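Local coordinates for uncharacterized protein YacP (Bacillus subtilis, PDB 5MQ8), which acts as an endoribonuclease of the PIN-like NYN family that takes part in ribosome-dependent mRNA decay, at residues L4-L18 / F26-Y40. Sequence-based numbering, arbitrary orientation.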
ATOM      1  N   LEU A   4      25.198   6.040   6.610  1.00 30.96           N
ATOM      2  CA  LEU A   4      24.563   7.318   6.914  1.00 28.57           C
ATOM      3  C   LEU A   4      24.115   7.340   8.370  1.00 30.57           C
ATOM      4  O   LEU A   4      23.333   6.487   8.790  1.00 29.04           O
ATOM      5  CB  LEU A   4      23.398   7.621   5.966  1.00 27.71           C
ATOM      6  CG  LEU A   4      22.661   8.984   6.163  1.00 31.20           C
ATOM      7  CD1 LEU A   4      23.588  10.188   5.959  1.00 29.95           C
ATOM      8  CD2 LEU A   4      21.517   9.108   5.220  1.00 32.14           C
ATOM      9  N   LEU A   5      24.644   8.302   9.139  1.00 28.00           N
ATOM     10  CA  LEU A   5      24.321   8.513  10.555  1.00 28.32           C
ATOM     11  C   LEU A   5      23.477   9.768  10.576  1.00 31.95           C
ATOM     12  O   LEU A   5      23.904  10.802  10.068  1.00 32.69           O
ATOM     13  CB  LEU A   5      25.600   8.664  11.415  1.00 28.42           C
ATOM     14  CG  LEU A   5      26.603   7.487  11.392  1.00 32.35           C
ATOM     15  CD1 LEU A   5      27.806   7.759  12.292  1.00 31.72           C
ATOM     16  CD2 LEU A   5      25.957   6.186  11.831  1.00 35.10           C
ATOM     17  N   VAL A   6      22.241   9.652  11.059  1.00 26.99           N
ATOM     18  CA  VAL A   6      21.264  10.729  11.002  1.00 25.79           C
ATOM     19  C   VAL A   6      20.979  11.364  12.360  1.00 29.03           C
ATOM     20  O   VAL A   6      20.642  10.664  13.312  1.00 26.12           O
ATOM     21  CB  VAL A   6      19.936  10.247  10.304  1.00 28.42           C
ATOM     22  CG1 VAL A   6      18.929  11.390  10.149  1.00 27.58           C
ATOM     23  CG2 VAL A   6      20.212   9.594   8.949  1.00 27.64           C
ATOM     24  N   ASP A   7      21.059  12.712  12.421  1.00 27.45           N
ATOM     25  CA  ASP A   7      20.687  13.474  13.605  1.00 27.57           C
ATOM     26  C   ASP A   7      19.169  13.626  13.466  1.00 30.83           C
ATOM     27  O   ASP A   7      18.685  14.525  12.764  1.00 30.14           O
ATOM     28  CB  ASP A   7      21.406  14.839  13.609  1.00 29.52           C
ATOM     29  CG  ASP A   7      21.109  15.798  14.762  1.00 32.02           C
ATOM     30  OD1 ASP A   7      20.143  15.546  15.523  1.00 29.56           O
ATOM     31  OD2 ASP A   7      21.786  16.848  14.846  1.00 32.93           O
ATOM     32  N   GLY A   8      18.455  12.682  14.077  1.00 27.92           N
ATOM     33  CA  GLY A   8      17.006  12.560  14.037  1.00 28.22           C
ATOM     34  C   GLY A   8      16.220  13.802  14.408  1.00 32.60           C
ATOM     35  O   GLY A   8      15.336  14.217  13.653  1.00 30.54           O
ATOM     36  N   TYR A   9      16.527  14.392  15.575  1.00 31.78           N
ATOM     37  CA  TYR A   9      15.852  15.612  16.052  1.00 32.29           C
ATOM     38  C   TYR A   9      16.056  16.781  15.080  1.00 34.31           C
ATOM     39  O   TYR A   9      15.110  17.517  14.813  1.00 34.88           O
ATOM     40  CB  TYR A   9      16.311  15.999  17.480  1.00 34.48           C
ATOM     41  CG  TYR A   9      15.624  17.244  18.000  1.00 38.12           C
ATOM     42  CD1 TYR A   9      14.276  17.224  18.357  1.00 40.31           C
ATOM     43  CD2 TYR A   9      16.296  18.463  18.057  1.00 39.82           C
ATOM     44  CE1 TYR A   9      13.625  18.376  18.806  1.00 41.89           C
ATOM     45  CE2 TYR A   9      15.652  19.627  18.493  1.00 41.04           C
ATOM     46  CZ  TYR A   9      14.322  19.571  18.881  1.00 50.92           C
ATOM     47  OH  TYR A   9      13.690  20.703  19.338  1.00 59.16           O
ATOM     48  N   ASN A  10      17.276  16.933  14.549  1.00 29.78           N
ATOM     49  CA  ASN A  10      17.584  17.985  13.593  1.00 29.29           C
ATOM     50  C   ASN A  10      16.742  17.887  12.327  1.00 34.30           C
ATOM     51  O   ASN A  10      16.286  18.926  11.839  1.00 33.58           O
ATOM     52  CB  ASN A  10      19.066  18.011  13.246  1.00 24.82           C
ATOM     53  CG  ASN A  10      19.473  19.226  12.450  1.00 39.73           C
ATOM     54  OD1 ASN A  10      19.768  19.146  11.254  1.00 35.49           O
ATOM     55  ND2 ASN A  10      19.477  20.381  13.101  1.00 28.77           N
ATOM     56  N   MET A  11      16.532  16.648  11.794  1.00 30.08           N
ATOM     57  CA  MET A  11      15.714  16.425  10.589  1.00 27.85           C
ATOM     58  C   MET A  11      14.298  16.835  10.866  1.00 32.00           C
ATOM     59  O   MET A  11      13.704  17.547  10.061  1.00 34.51           O
ATOM     60  CB  MET A  11      15.761  14.954  10.101  1.00 29.16           C
ATOM     61  CG  MET A  11      17.133  14.471   9.667  1.00 30.32           C
ATOM     62  SD  MET A  11      18.018  15.510   8.467  1.00 32.32           S
ATOM     63  CE  MET A  11      19.290  16.201   9.502  1.00 29.23           C
ATOM     64  N   ILE A  12      13.769  16.408  12.019  1.00 28.89           N
ATOM     65  CA  ILE A  12      12.412  16.695  12.483  1.00 28.86           C
ATOM     66  C   ILE A  12      12.124  18.208  12.470  1.00 35.64           C
ATOM     67  O   ILE A  12      11.125  18.619  11.899  1.00 35.27           O
ATOM     68  CB  ILE A  12      12.126  16.024  13.854  1.00 31.11           C
ATOM     69  CG1 ILE A  12      11.920  14.501  13.686  1.00 31.39           C
ATOM     70  CG2 ILE A  12      10.911  16.674  14.552  1.00 31.70           C
ATOM     71  CD1 ILE A  12      11.822  13.674  15.003  1.00 33.42           C
ATOM     72  N   GLY A  13      13.026  18.999  13.043  1.00 33.81           N
ATOM     73  CA  GLY A  13      12.896  20.449  13.106  1.00 34.33           C
ATOM     74  C   GLY A  13      13.111  21.185  11.795  1.00 38.98           C
ATOM     75  O   GLY A  13      12.667  22.328  11.666  1.00 39.04           O
ATOM     76  N   ALA A  14      13.788  20.548  10.809  1.00 33.80           N
ATOM     77  CA  ALA A  14      14.111  21.189   9.535  1.00 32.97           C
ATOM     78  C   ALA A  14      13.203  20.800   8.349  1.00 38.42           C
ATOM     79  O   ALA A  14      13.147  21.545   7.380  1.00 39.11           O
ATOM     80  CB  ALA A  14      15.567  20.929   9.188  1.00 33.20           C
ATOM     81  N   TRP A  15      12.539  19.627   8.400  1.00 34.23           N
ATOM     82  CA  TRP A  15      11.700  19.162   7.297  1.00 32.00           C
ATOM     83  C   TRP A  15      10.261  19.649   7.488  1.00 39.05           C
ATOM     84  O   TRP A  15       9.691  19.430   8.569  1.00 37.72           O
ATOM     85  CB  TRP A  15      11.779  17.630   7.145  1.00 28.68           C
ATOM     86  CG  TRP A  15      13.143  17.077   6.797  1.00 27.80           C
ATOM     87  CD1 TRP A  15      14.311  17.772   6.675  1.00 30.29           C
ATOM     88  CD2 TRP A  15      13.467  15.704   6.538  1.00 26.47           C
ATOM     89  NE1 TRP A  15      15.340  16.918   6.352  1.00 29.20           N
ATOM     90  CE2 TRP A  15      14.848  15.644   6.250  1.00 30.04           C
ATOM     91  CE3 TRP A  15      12.710  14.523   6.452  1.00 26.94           C
ATOM     92  CZ2 TRP A  15      15.497  14.441   5.936  1.00 28.80           C
ATOM     93  CZ3 TRP A  15      13.357  13.333   6.141  1.00 27.61           C
ATOM     94  CH2 TRP A  15      14.732  13.301   5.890  1.00 28.08           C
ATOM     95  N   PRO A  16       9.673  20.330   6.463  1.00 38.34           N
ATOM     96  CA  PRO A  16       8.304  20.881   6.612  1.00 38.41           C
ATOM     97  C   PRO A  16       7.225  19.881   7.003  1.00 43.13           C
ATOM     98  O   PRO A  16       6.402  20.206   7.856  1.00 43.70           O
ATOM     99  CB  PRO A  16       8.019  21.531   5.249  1.00 40.49           C
ATOM    100  CG  PRO A  16       9.367  21.849   4.693  1.00 45.60           C
ATOM    101  CD  PRO A  16      10.257  20.702   5.155  1.00 41.17           C
ATOM    102  N   GLN A  17       7.236  18.667   6.427  1.00 40.22           N
ATOM    103  CA  GLN A  17       6.238  17.645   6.763  1.00 40.10           C
ATOM    104  C   GLN A  17       6.477  16.978   8.140  1.00 43.31           C
ATOM    105  O   GLN A  17       5.613  16.227   8.612  1.00 43.32           O
ATOM    106  CB  GLN A  17       6.103  16.597   5.644  1.00 42.08           C
ATOM    107  CG  GLN A  17       5.386  17.115   4.386  1.00 68.55           C
ATOM    108  CD  GLN A  17       4.477  16.076   3.756  1.00 95.98           C
ATOM    109  OE1 GLN A  17       4.876  14.937   3.470  1.00 94.04           O
ATOM    110  NE2 GLN A  17       3.234  16.457   3.498  1.00 87.55           N
ATOM    111  N   LEU A  18       7.609  17.297   8.808  1.00 38.30           N
ATOM    112  CA  LEU A  18       7.937  16.754  10.128  1.00 37.30           C
ATOM    113  C   LEU A  18       7.790  17.756  11.269  1.00 41.38           C
ATOM    114  O   LEU A  18       7.272  17.386  12.321  1.00 39.50           O
ATOM    115  CB  LEU A  18       9.375  16.190  10.165  1.00 36.54           C
ATOM    116  CG  LEU A  18       9.729  14.979   9.292  1.00 39.95           C
ATOM    117  CD1 LEU A  18      11.111  14.471   9.632  1.00 38.88           C
ATOM    118  CD2 LEU A  18       8.759  13.859   9.488  1.00 42.63           C
ATOM    119  N   PHE A  26       7.267  14.648  19.613  1.00 45.16           N
ATOM    120  CA  PHE A  26       7.453  14.418  18.176  1.00 44.33           C
ATOM    121  C   PHE A  26       7.302  12.941  17.758  1.00 44.58           C
ATOM    122  O   PHE A  26       8.028  12.479  16.879  1.00 42.54           O
ATOM    123  CB  PHE A  26       8.801  15.007  17.707  1.00 46.57           C
ATOM    124  CG  PHE A  26       8.936  16.502  17.861  1.00 48.51           C
ATOM    125  CD1 PHE A  26       8.516  17.362  16.849  1.00 51.16           C
ATOM    126  CD2 PHE A  26       9.524  17.052  18.997  1.00 51.19           C
ATOM    127  CE1 PHE A  26       8.676  18.747  16.973  1.00 52.03           C
ATOM    128  CE2 PHE A  26       9.665  18.440  19.129  1.00 53.79           C
ATOM    129  CZ  PHE A  26       9.243  19.275  18.115  1.00 51.59           C
ATOM    130  N   GLU A  27       6.349  12.214  18.384  1.00 39.93           N
ATOM    131  CA  GLU A  27       6.093  10.789  18.145  1.00 39.06           C
ATOM    132  C   GLU A  27       5.776  10.482  16.683  1.00 41.94           C
ATOM    133  O   GLU A  27       6.324   9.529  16.132  1.00 42.09           O
ATOM    134  CB  GLU A  27       4.990  10.267  19.070  1.00 40.47           C
ATOM    135  CG  GLU A  27       4.774   8.765  18.970  1.00 52.83           C
ATOM    136  CD  GLU A  27       3.656   8.183  19.812  1.00 77.47           C
ATOM    137  OE1 GLU A  27       2.632   8.876  20.018  1.00 63.39           O
ATOM    138  OE2 GLU A  27       3.786   7.008  20.225  1.00 77.64           O
ATOM    139  N   GLU A  28       4.897  11.291  16.065  1.00 36.84           N
ATOM    140  CA  GLU A  28       4.515  11.141  14.672  1.00 34.80           C
ATOM    141  C   GLU A  28       5.675  11.517  13.753  1.00 36.58           C
ATOM    142  O   GLU A  28       5.936  10.792  12.791  1.00 35.91           O
ATOM    143  CB  GLU A  28       3.244  11.937  14.349  1.00 35.63           C
ATOM    144  CG  GLU A  28       1.991  11.201  14.787  1.00 41.82           C
ATOM    145  CD  GLU A  28       0.660  11.922  14.666  1.00 60.02           C
ATOM    146  OE1 GLU A  28       0.512  12.798  13.781  1.00 48.70           O
ATOM    147  OE2 GLU A  28      -0.252  11.584  15.452  1.00 59.36           O
ATOM    148  N   ALA A  29       6.401  12.606  14.076  1.00 31.18           N
ATOM    149  CA  ALA A  29       7.548  13.049  13.278  1.00 30.69           C
ATOM    150  C   ALA A  29       8.666  11.985  13.251  1.00 33.96           C
ATOM    151  O   ALA A  29       9.251  11.730  12.197  1.00 33.94           O
ATOM    152  CB  ALA A  29       8.074  14.372  13.800  1.00 31.18           C
ATOM    153  N   ARG A  30       8.909  11.335  14.403  1.00 30.71           N
ATOM    154  CA  ARG A  30       9.879  10.259  14.590  1.00 30.47           C
ATOM    155  C   ARG A  30       9.502   9.055  13.699  1.00 33.89           C
ATOM    156  O   ARG A  30      10.345   8.557  12.959  1.00 32.90           O
ATOM    157  CB  ARG A  30       9.939   9.877  16.076  1.00 29.60           C
ATOM    158  CG  ARG A  30      10.749   8.634  16.407  1.00 31.93           C
ATOM    159  CD  ARG A  30       9.828   7.505  16.815  1.00 41.17           C
ATOM    160  NE  ARG A  30       9.591   7.500  18.244  1.00 52.78           N
ATOM    161  CZ  ARG A  30       8.570   6.890  18.832  1.00 60.80           C
ATOM    162  NH1 ARG A  30       7.656   6.254  18.106  1.00 44.57           N
ATOM    163  NH2 ARG A  30       8.446   6.919  20.148  1.00 39.72           N
ATOM    164  N   ASP A  31       8.230   8.633  13.752  1.00 30.12           N
ATOM    165  CA  ASP A  31       7.697   7.527  12.961  1.00 29.52           C
ATOM    166  C   ASP A  31       7.805   7.768  11.458  1.00 29.93           C
ATOM    167  O   ASP A  31       8.232   6.869  10.741  1.00 25.89           O
ATOM    168  CB  ASP A  31       6.239   7.246  13.360  1.00 32.19           C
ATOM    169  CG  ASP A  31       6.067   6.622  14.741  1.00 42.80           C
ATOM    170  OD1 ASP A  31       7.079   6.169  15.321  1.00 42.13           O
ATOM    171  OD2 ASP A  31       4.916   6.576  15.232  1.00 51.20           O
ATOM    172  N   VAL A  32       7.429   8.982  10.980  1.00 27.59           N
ATOM    173  CA  VAL A  32       7.512   9.347   9.564  1.00 27.58           C
ATOM    174  C   VAL A  32       8.981   9.324   9.121  1.00 31.14           C
ATOM    175  O   VAL A  32       9.289   8.724   8.082  1.00 30.56           O
ATOM    176  CB  VAL A  32       6.804  10.690   9.232  1.00 31.95           C
ATOM    177  CG1 VAL A  32       7.044  11.100   7.775  1.00 31.56           C
ATOM    178  CG2 VAL A  32       5.307  10.606   9.518  1.00 32.22           C
ATOM    179  N   LEU A  33       9.885   9.912   9.949  1.00 25.79           N
ATOM    180  CA  LEU A  33      11.316   9.934   9.659  1.00 25.22           C
ATOM    181  C   LEU A  33      11.905   8.532   9.520  1.00 28.45           C
ATOM    182  O   LEU A  33      12.636   8.287   8.561  1.00 27.33           O
ATOM    183  CB  LEU A  33      12.098  10.789  10.686  1.00 24.70           C
ATOM    184  CG  LEU A  33      13.625  10.838  10.543  1.00 27.51           C
ATOM    185  CD1 LEU A  33      14.051  11.448   9.182  1.00 26.20           C
ATOM    186  CD2 LEU A  33      14.237  11.605  11.703  1.00 28.61           C
ATOM    187  N   ILE A  34      11.557   7.608  10.437  1.00 25.94           N
ATOM    188  CA  ILE A  34      12.022   6.205  10.370  1.00 26.07           C
ATOM    189  C   ILE A  34      11.594   5.528   9.061  1.00 29.72           C
ATOM    190  O   ILE A  34      12.407   4.822   8.445  1.00 29.71           O
ATOM    191  CB  ILE A  34      11.591   5.405  11.625  1.00 28.69           C
ATOM    192  CG1 ILE A  34      12.324   5.926  12.877  1.00 28.41           C
ATOM    193  CG2 ILE A  34      11.820   3.904  11.440  1.00 29.58           C
ATOM    194  CD1 ILE A  34      11.625   5.589  14.184  1.00 33.94           C
ATOM    195  N   GLN A  35      10.334   5.765   8.625  1.00 26.07           N
ATOM    196  CA  GLN A  35       9.798   5.199   7.385  1.00 26.08           C
ATOM    197  C   GLN A  35      10.549   5.761   6.168  1.00 30.33           C
ATOM    198  O   GLN A  35      10.922   4.988   5.287  1.00 30.70           O
ATOM    199  CB  GLN A  35       8.264   5.395   7.286  1.00 27.33           C
ATOM    200  CG  GLN A  35       7.598   4.830   6.006  1.00 37.28           C
ATOM    201  CD  GLN A  35       7.945   3.391   5.642  1.00 46.91           C
ATOM    202  OE1 GLN A  35       8.213   3.064   4.481  1.00 43.43           O
ATOM    203  NE2 GLN A  35       7.970   2.499   6.613  1.00 33.12           N
ATOM    204  N   LYS A  36      10.824   7.083   6.164  1.00 27.33           N
ATOM    205  CA  LYS A  36      11.604   7.747   5.115  1.00 27.73           C
ATOM    206  C   LYS A  36      13.014   7.157   5.036  1.00 30.82           C
ATOM    207  O   LYS A  36      13.517   6.931   3.932  1.00 30.07           O
ATOM    208  CB  LYS A  36      11.688   9.276   5.345  1.00 29.29           C
ATOM    209  CG  LYS A  36      10.367  10.047   5.236  1.00 31.62           C
ATOM    210  CD  LYS A  36       9.630   9.797   3.931  1.00 39.93           C
ATOM    211  CE  LYS A  36       8.312   9.112   4.202  1.00 54.89           C
ATOM    212  NZ  LYS A  36       7.919   8.182   3.108  1.00 53.07           N
ATOM    213  N   MET A  37      13.628   6.878   6.204  1.00 26.79           N
ATOM    214  CA  MET A  37      14.963   6.297   6.274  1.00 27.62           C
ATOM    215  C   MET A  37      14.994   4.818   5.842  1.00 32.82           C
ATOM    216  O   MET A  37      16.029   4.365   5.349  1.00 31.99           O
ATOM    217  CB  MET A  37      15.632   6.528   7.641  1.00 30.23           C
ATOM    218  CG  MET A  37      16.021   8.018   7.910  1.00 34.20           C
ATOM    219  SD  MET A  37      16.573   9.042   6.508  1.00 39.05           S
ATOM    220  CE  MET A  37      18.013   8.374   6.182  1.00 35.87           C
ATOM    221  N   ALA A  38      13.860   4.086   5.982  1.00 30.35           N
ATOM    222  CA  ALA A  38      13.720   2.697   5.523  1.00 29.78           C
ATOM    223  C   ALA A  38      13.773   2.699   4.000  1.00 32.90           C
ATOM    224  O   ALA A  38      14.522   1.921   3.430  1.00 32.68           O
ATOM    225  CB  ALA A  38      12.403   2.103   6.009  1.00 30.29           C
ATOM    226  N   GLU A  39      13.035   3.635   3.354  1.00 28.61           N
ATOM    227  CA  GLU A  39      13.022   3.814   1.906  1.00 27.69           C
ATOM    228  C   GLU A  39      14.429   4.153   1.386  1.00 34.74           C
ATOM    229  O   GLU A  39      14.864   3.547   0.406  1.00 34.98           O
ATOM    230  CB  GLU A  39      12.035   4.910   1.508  1.00 27.71           C
ATOM    231  CG  GLU A  39      10.601   4.440   1.505  1.00 29.61           C
ATOM    232  CD  GLU A  39       9.556   5.467   1.880  1.00 44.50           C
ATOM    233  OE1 GLU A  39       9.816   6.679   1.711  1.00 41.52           O
ATOM    234  OE2 GLU A  39       8.462   5.056   2.321  1.00 49.00           O
ATOM    235  N   TYR A  40      15.145   5.085   2.075  1.00 31.10           N
ATOM    236  CA  TYR A  40      16.506   5.514   1.751  1.00 30.70           C
ATOM    237  C   TYR A  40      17.462   4.329   1.814  1.00 35.32           C
ATOM    238  O   TYR A  40      18.209   4.125   0.854  1.00 35.19           O
ATOM    239  CB  TYR A  40      16.986   6.634   2.703  1.00 30.97           C
ATOM    240  CG  TYR A  40      18.303   7.265   2.302  1.00 31.78           C
ATOM    241  CD1 TYR A  40      19.518   6.710   2.701  1.00 32.75           C
ATOM    242  CD2 TYR A  40      18.337   8.432   1.548  1.00 32.76           C
ATOM    243  CE1 TYR A  40      20.732   7.267   2.303  1.00 32.15           C
ATOM    244  CE2 TYR A  40      19.547   9.023   1.183  1.00 33.83           C
ATOM    245  CZ  TYR A  40      20.743   8.433   1.555  1.00 42.29           C
ATOM    246  OH  TYR A  40      21.935   9.022   1.181  1.00 47.47           O
TER
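Met11 O takes two backbone donors, Ala14 N and Trp15 N (2.9 Å to the latter), closing helix 8-14 at Trp15, the first residue to leave helical geometry, whose CB points toward helix 26-40. CB of Met11 lies over one face of the indole, near its rim. Leu33 is the knob of this contact, seated among Gly8, Met11, Ile12 and Leu18. Its two methyls part: chi1, which swings CG away from the backbone N, and a chi2 of 61° set CD1 3.6 Å from Trp15 CZ3 and CD2 against Gly8 CA and O. Indole NE1 is satisfied by Ala121 O of helix 121-145. Strand 3-7, helix 23-44 and neighbouring parallel strand 47-52 form a beta-alpha-beta crossover of the PIN-like alpha/beta fold, with helix 8-14 inserted into the connection at 104° to helix 26-40. Along the strand, Met37, bent at chi2 and chi3, brings CE to 3.7 Å from both Leu4 CD2 and Val6 CG2. Leu4 CD2 also meets Tyr40 CE1 at 3.5 Å; the Tyr40 hydroxyl is hydrogen-bonded to Glu127 OE1. Toward the other end, Ile12 CG2 presses on Phe26 CD1 (3.4 Å) and Ala29 CB, and Tyr9 turns its ring edge to the Phe26 face in an offset T-shaped pair, planes at 82°. Leu18 CD2 packs against Val32 CG1.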